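Local structure of putative eukaryotic translation initiation factor eIF-4E (Leishmania major, 5WB5) at residues Asn93-Asp104 / His175-Ala185. The protein probably binds the 7-methylguanosine cap, including the trypanosomatid cap 4, at the 5' end of mRNA and thereby helps initiate translation. Numbering follows the deposited sequence.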
loop_
_atom_site.group_PDB
_atom_site.type_symbol
_atom_site.label_atom_id
_atom_site.label_comp_id
_atom_site.label_asym_id
_atom_site.label_seq_id
_atom_site.Cartn_x
_atom_site.Cartn_y
_atom_site.Cartn_z
ATOM N N ASN A 93 15.905 -1.254 0.575
ATOM C CA ASN A 93 15.663 0.175 0.722
ATOM C C ASN A 93 16.897 0.951 1.160
ATOM O O ASN A 93 16.813 2.172 1.324
ATOM C CB ASN A 93 14.533 0.414 1.729
ATOM C CG ASN A 93 13.273 -0.345 1.379
ATOM O OD1 ASN A 93 12.878 -0.412 0.216
ATOM N ND2 ASN A 93 12.633 -0.927 2.387
ATOM N N LYS A 94 18.036 0.284 1.351
ATOM C CA LYS A 94 19.216 0.971 1.868
ATOM C C LYS A 94 19.696 2.047 0.899
ATOM O O LYS A 94 19.916 3.199 1.292
ATOM C CB LYS A 94 20.327 -0.043 2.155
ATOM C CG LYS A 94 20.859 -0.758 0.922
ATOM C CD LYS A 94 21.876 -1.829 1.270
ATOM C CE LYS A 94 22.363 -2.542 0.020
ATOM N NZ LYS A 94 23.493 -3.470 0.301
ATOM N N LYS A 95 19.855 1.693 -0.379
ATOM C CA LYS A 95 20.356 2.647 -1.362
ATOM C C LYS A 95 19.261 3.576 -1.865
ATOM O O LYS A 95 19.550 4.712 -2.257
ATOM C CB LYS A 95 20.979 1.908 -2.549
ATOM C CG LYS A 95 22.250 1.143 -2.220
ATOM C CD LYS A 95 22.756 0.364 -3.424
ATOM C CE LYS A 95 24.021 -0.412 -3.093
ATOM N NZ LYS A 95 24.497 -1.229 -4.244
ATOM N N GLY A 96 18.015 3.120 -1.859
ATOM C CA GLY A 96 16.925 3.879 -2.426
ATOM C C GLY A 96 16.373 4.910 -1.463
ATOM O O GLY A 96 16.962 5.243 -0.435
ATOM N N GLY A 97 15.203 5.424 -1.825
ATOM C CA GLY A 97 14.505 6.399 -1.015
ATOM C C GLY A 97 13.004 6.275 -1.165
ATOM O O GLY A 97 12.492 5.209 -1.525
ATOM N N LYS A 98 12.289 7.363 -0.891
ATOM C CA LYS A 98 10.838 7.377 -1.006
ATOM C C LYS A 98 10.370 8.688 -1.619
ATOM O O LYS A 98 10.860 9.765 -1.263
ATOM C CB LYS A 98 10.162 7.167 0.357
ATOM C CG LYS A 98 10.462 8.231 1.400
ATOM C CD LYS A 98 9.722 7.931 2.698
ATOM C CE LYS A 98 10.065 8.925 3.795
ATOM N NZ LYS A 98 11.479 8.791 4.237
ATOM N N LEU A 99 9.424 8.578 -2.550
ATOM C CA LEU A 99 8.737 9.726 -3.131
ATOM C C LEU A 99 7.359 9.826 -2.488
ATOM O O LEU A 99 6.540 8.917 -2.639
ATOM C CB LEU A 99 8.611 9.576 -4.648
ATOM C CG LEU A 99 7.817 10.647 -5.409
ATOM C CD1 LEU A 99 8.640 11.917 -5.599
ATOM C CD2 LEU A 99 7.352 10.107 -6.745
ATOM N N TRP A 100 7.104 10.920 -1.775
ATOM C CA TRP A 100 5.889 11.041 -0.986
ATOM C C TRP A 100 5.175 12.353 -1.282
ATOM O O TRP A 100 5.738 13.290 -1.854
ATOM C CB TRP A 100 6.183 10.927 0.520
ATOM C CG TRP A 100 7.201 11.895 1.044
ATOM C CD1 TRP A 100 8.556 11.726 1.075
ATOM C CD2 TRP A 100 6.945 13.176 1.635
ATOM N NE1 TRP A 100 9.159 12.824 1.641
ATOM C CE2 TRP A 100 8.190 13.727 1.995
ATOM C CE3 TRP A 100 5.783 13.910 1.891
ATOM C CZ2 TRP A 100 8.307 14.981 2.594
ATOM C CZ3 TRP A 100 5.902 15.154 2.487
ATOM C CH2 TRP A 100 7.153 15.675 2.832
ATOM N N VAL A 101 3.902 12.380 -0.889
ATOM C CA VAL A 101 3.019 13.523 -1.073
ATOM C C VAL A 101 2.098 13.629 0.135
ATOM O O VAL A 101 1.762 12.626 0.775
ATOM C CB VAL A 101 2.182 13.408 -2.368
ATOM C CG1 VAL A 101 3.085 13.347 -3.590
ATOM C CG2 VAL A 101 1.277 12.185 -2.317
ATOM N N ASN A 102 1.676 14.857 0.436
ATOM C CA ASN A 102 0.773 15.145 1.547
ATOM C C ASN A 102 -0.607 15.458 0.976
ATOM O O ASN A 102 -0.829 16.539 0.425
ATOM C CB ASN A 102 1.286 16.308 2.394
ATOM C CG ASN A 102 2.619 16.013 3.052
ATOM O OD1 ASN A 102 3.027 14.858 3.162
ATOM N ND2 ASN A 102 3.302 17.058 3.501
ATOM N N LEU A 103 -1.526 14.509 1.102
ATOM C CA LEU A 103 -2.926 14.732 0.791
ATOM C C LEU A 103 -3.631 15.309 2.015
ATOM O O LEU A 103 -3.090 15.329 3.122
ATOM C CB LEU A 103 -3.586 13.424 0.361
ATOM C CG LEU A 103 -2.738 12.528 -0.547
ATOM C CD1 LEU A 103 -3.396 11.170 -0.721
ATOM C CD2 LEU A 103 -2.504 13.199 -1.896
ATOM N N ASP A 104 -4.865 15.759 1.815
ATOM C CA ASP A 104 -5.644 16.368 2.881
ATOM C C ASP A 104 -6.889 15.534 3.159
ATOM O O ASP A 104 -7.281 14.678 2.361
ATOM C CB ASP A 104 -6.032 17.807 2.521
ATOM C CG ASP A 104 -4.822 18.673 2.213
ATOM O OD1 ASP A 104 -3.771 18.490 2.866
ATOM O OD2 ASP A 104 -4.918 19.531 1.309
ATOM N N HIS A 175 -2.423 16.072 7.721
ATOM C CA HIS A 175 -2.153 15.562 6.387
ATOM C C HIS A 175 -2.332 14.048 6.353
ATOM O O HIS A 175 -2.612 13.396 7.363
ATOM C CB HIS A 175 -0.740 15.945 5.942
ATOM C CG HIS A 175 -0.471 17.415 5.983
ATOM N ND1 HIS A 175 -0.098 18.073 7.135
ATOM C CD2 HIS A 175 -0.522 18.359 5.012
ATOM C CE1 HIS A 175 0.071 19.357 6.873
ATOM N NE2 HIS A 175 -0.182 19.556 5.591
ATOM N N ASN A 176 -2.173 13.494 5.155
ATOM C CA ASN A 176 -2.149 12.052 4.939
ATOM C C ASN A 176 -1.021 11.790 3.954
ATOM O O ASN A 176 -1.098 12.213 2.799
ATOM C CB ASN A 176 -3.488 11.541 4.407
ATOM C CG ASN A 176 -4.612 11.673 5.426
ATOM O OD1 ASN A 176 -4.426 11.391 6.610
ATOM N ND2 ASN A 176 -5.780 12.114 4.969
ATOM N N ARG A 177 0.038 11.132 4.412
ATOM C CA ARG A 177 1.247 10.993 3.611
ATOM C C ARG A 177 1.198 9.702 2.808
ATOM O O ARG A 177 1.182 8.607 3.380
ATOM C CB ARG A 177 2.496 11.022 4.491
ATOM C CG ARG A 177 2.759 12.370 5.128
ATOM C CD ARG A 177 4.233 12.566 5.425
ATOM N NE ARG A 177 4.514 13.900 5.951
ATOM C CZ ARG A 177 5.729 14.338 6.266
ATOM N NH1 ARG A 177 6.783 13.549 6.109
ATOM N NH2 ARG A 177 5.889 15.567 6.738
ATOM N N LEU A 178 1.164 9.836 1.488
ATOM C CA LEU A 178 1.386 8.711 0.593
ATOM C C LEU A 178 2.862 8.676 0.227
ATOM O O LEU A 178 3.481 9.721 0.035
ATOM C CB LEU A 178 0.531 8.845 -0.666
ATOM C CG LEU A 178 0.747 7.781 -1.739
ATOM C CD1 LEU A 178 0.352 6.413 -1.243
ATOM C CD2 LEU A 178 -0.038 8.139 -2.982
ATOM N N ALA A 179 3.429 7.476 0.148
ATOM C CA ALA A 179 4.851 7.339 -0.127
ATOM C C ALA A 179 5.083 6.091 -0.962
ATOM O O ALA A 179 4.495 5.043 -0.693
ATOM C CB ALA A 179 5.667 7.265 1.172
ATOM N N VAL A 180 5.937 6.214 -1.971
ATOM C CA VAL A 180 6.368 5.100 -2.804
ATOM C C VAL A 180 7.853 4.899 -2.538
ATOM O O VAL A 180 8.675 5.754 -2.889
ATOM C CB VAL A 180 6.097 5.363 -4.292
ATOM C CG1 VAL A 180 6.523 4.167 -5.140
ATOM C CG2 VAL A 180 4.631 5.682 -4.514
ATOM N N TRP A 181 8.192 3.786 -1.890
ATOM C CA TRP A 181 9.571 3.454 -1.565
ATOM C C TRP A 181 10.186 2.688 -2.728
ATOM O O TRP A 181 9.723 1.588 -3.071
ATOM C CB TRP A 181 9.652 2.618 -0.287
ATOM C CG TRP A 181 9.316 3.357 0.969
ATOM C CD1 TRP A 181 8.407 4.365 1.116
ATOM C CD2 TRP A 181 9.892 3.146 2.264
ATOM N NE1 TRP A 181 8.378 4.792 2.422
ATOM C CE2 TRP A 181 9.281 4.060 3.148
ATOM C CE3 TRP A 181 10.863 2.272 2.762
ATOM C CZ2 TRP A 181 9.609 4.125 4.500
ATOM C CZ3 TRP A 181 11.188 2.337 4.105
ATOM C CH2 TRP A 181 10.562 3.257 4.959
ATOM N N VAL A 182 11.237 3.269 -3.312
ATOM C CA VAL A 182 11.978 2.670 -4.417
ATOM C C VAL A 182 13.275 2.076 -3.878
ATOM O O VAL A 182 13.495 2.035 -2.662
ATOM C CB VAL A 182 12.261 3.707 -5.521
ATOM C CG1 VAL A 182 10.960 4.307 -6.027
ATOM C CG2 VAL A 182 13.190 4.804 -5.013
ATOM N N SER A 183 14.150 1.627 -4.781
ATOM C CA SER A 183 15.391 0.963 -4.407
ATOM C C SER A 183 16.646 1.710 -4.832
ATOM O O SER A 183 17.667 1.596 -4.151
ATOM C CB SER A 183 15.443 -0.450 -5.012
ATOM O OG SER A 183 15.441 -0.401 -6.427
ATOM N N ASP A 184 16.601 2.465 -5.927
ATOM C CA ASP A 184 17.765 3.178 -6.447
ATOM C C ASP A 184 17.460 4.671 -6.434
ATOM O O ASP A 184 16.673 5.157 -7.254
ATOM C CB ASP A 184 18.112 2.699 -7.858
ATOM C CG ASP A 184 19.373 3.347 -8.404
ATOM O OD1 ASP A 184 20.470 3.073 -7.872
ATOM O OD2 ASP A 184 19.267 4.129 -9.371
ATOM N N ALA A 185 18.082 5.396 -5.504
ATOM C CA ALA A 185 17.884 6.836 -5.402
ATOM C C ALA A 185 18.625 7.614 -6.481
ATOM O O ALA A 185 18.362 8.809 -6.647
ATOM C CB ALA A 185 18.329 7.328 -4.025
#
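Strands 97-104 and 175-182 run antiparallel, their axes 147° apart, and seven backbone hydrogen bonds join them from Val182 N to Gly97 O at one end to the reciprocal pair of Leu103 and Asn176 at the other. On the face bearing Trp100, the guanidinium of Arg177 lies flat over the six-membered ring, planes 6° apart and CZ 4.2 Å from the ring centroid, a cation-pi stack. The arginine chain gets there by staying extended from CG to NE, while a hydrogen bond from Trp100 NE1 to Thr213 OG1 helps fix the indole beneath it. Asn102 runs alongside the same arginine, OD1 3.2 Å from Arg177 CG. Farther along, Lys98 lays its aliphatic chain over the indole of Trp181: CB is 3.8 Å from the centroid of the five-membered ring, a CH-pi contact, and CD is 3.4 Å from NE1; the amine turns away. Between the two indoles, Ala179 CB fills in against Trp100 CB at 3.8 Å. Asn93 meets the edge of Trp181 with its amide nearly perpendicular to the ring, ND2 3.7 Å from CE3; its OD1 is hydrogen-bonded to Thr165 and its ND2 to the Met87 carbonyl. The face bearing Leu99, Val101, Leu178 and Val180 is mainly apolar: Val101 CG2 packs on Leu178 CB at 3.8 Å, and helices 133-147 and 188-200 back this side of the curved eIF4E sheet. Trp181, held by Lys98 and Asn93, probably lines the cap pocket as in related eIF4E proteins, and the Trp100 pi cloud probably helps stabilise the positive charge of Arg177.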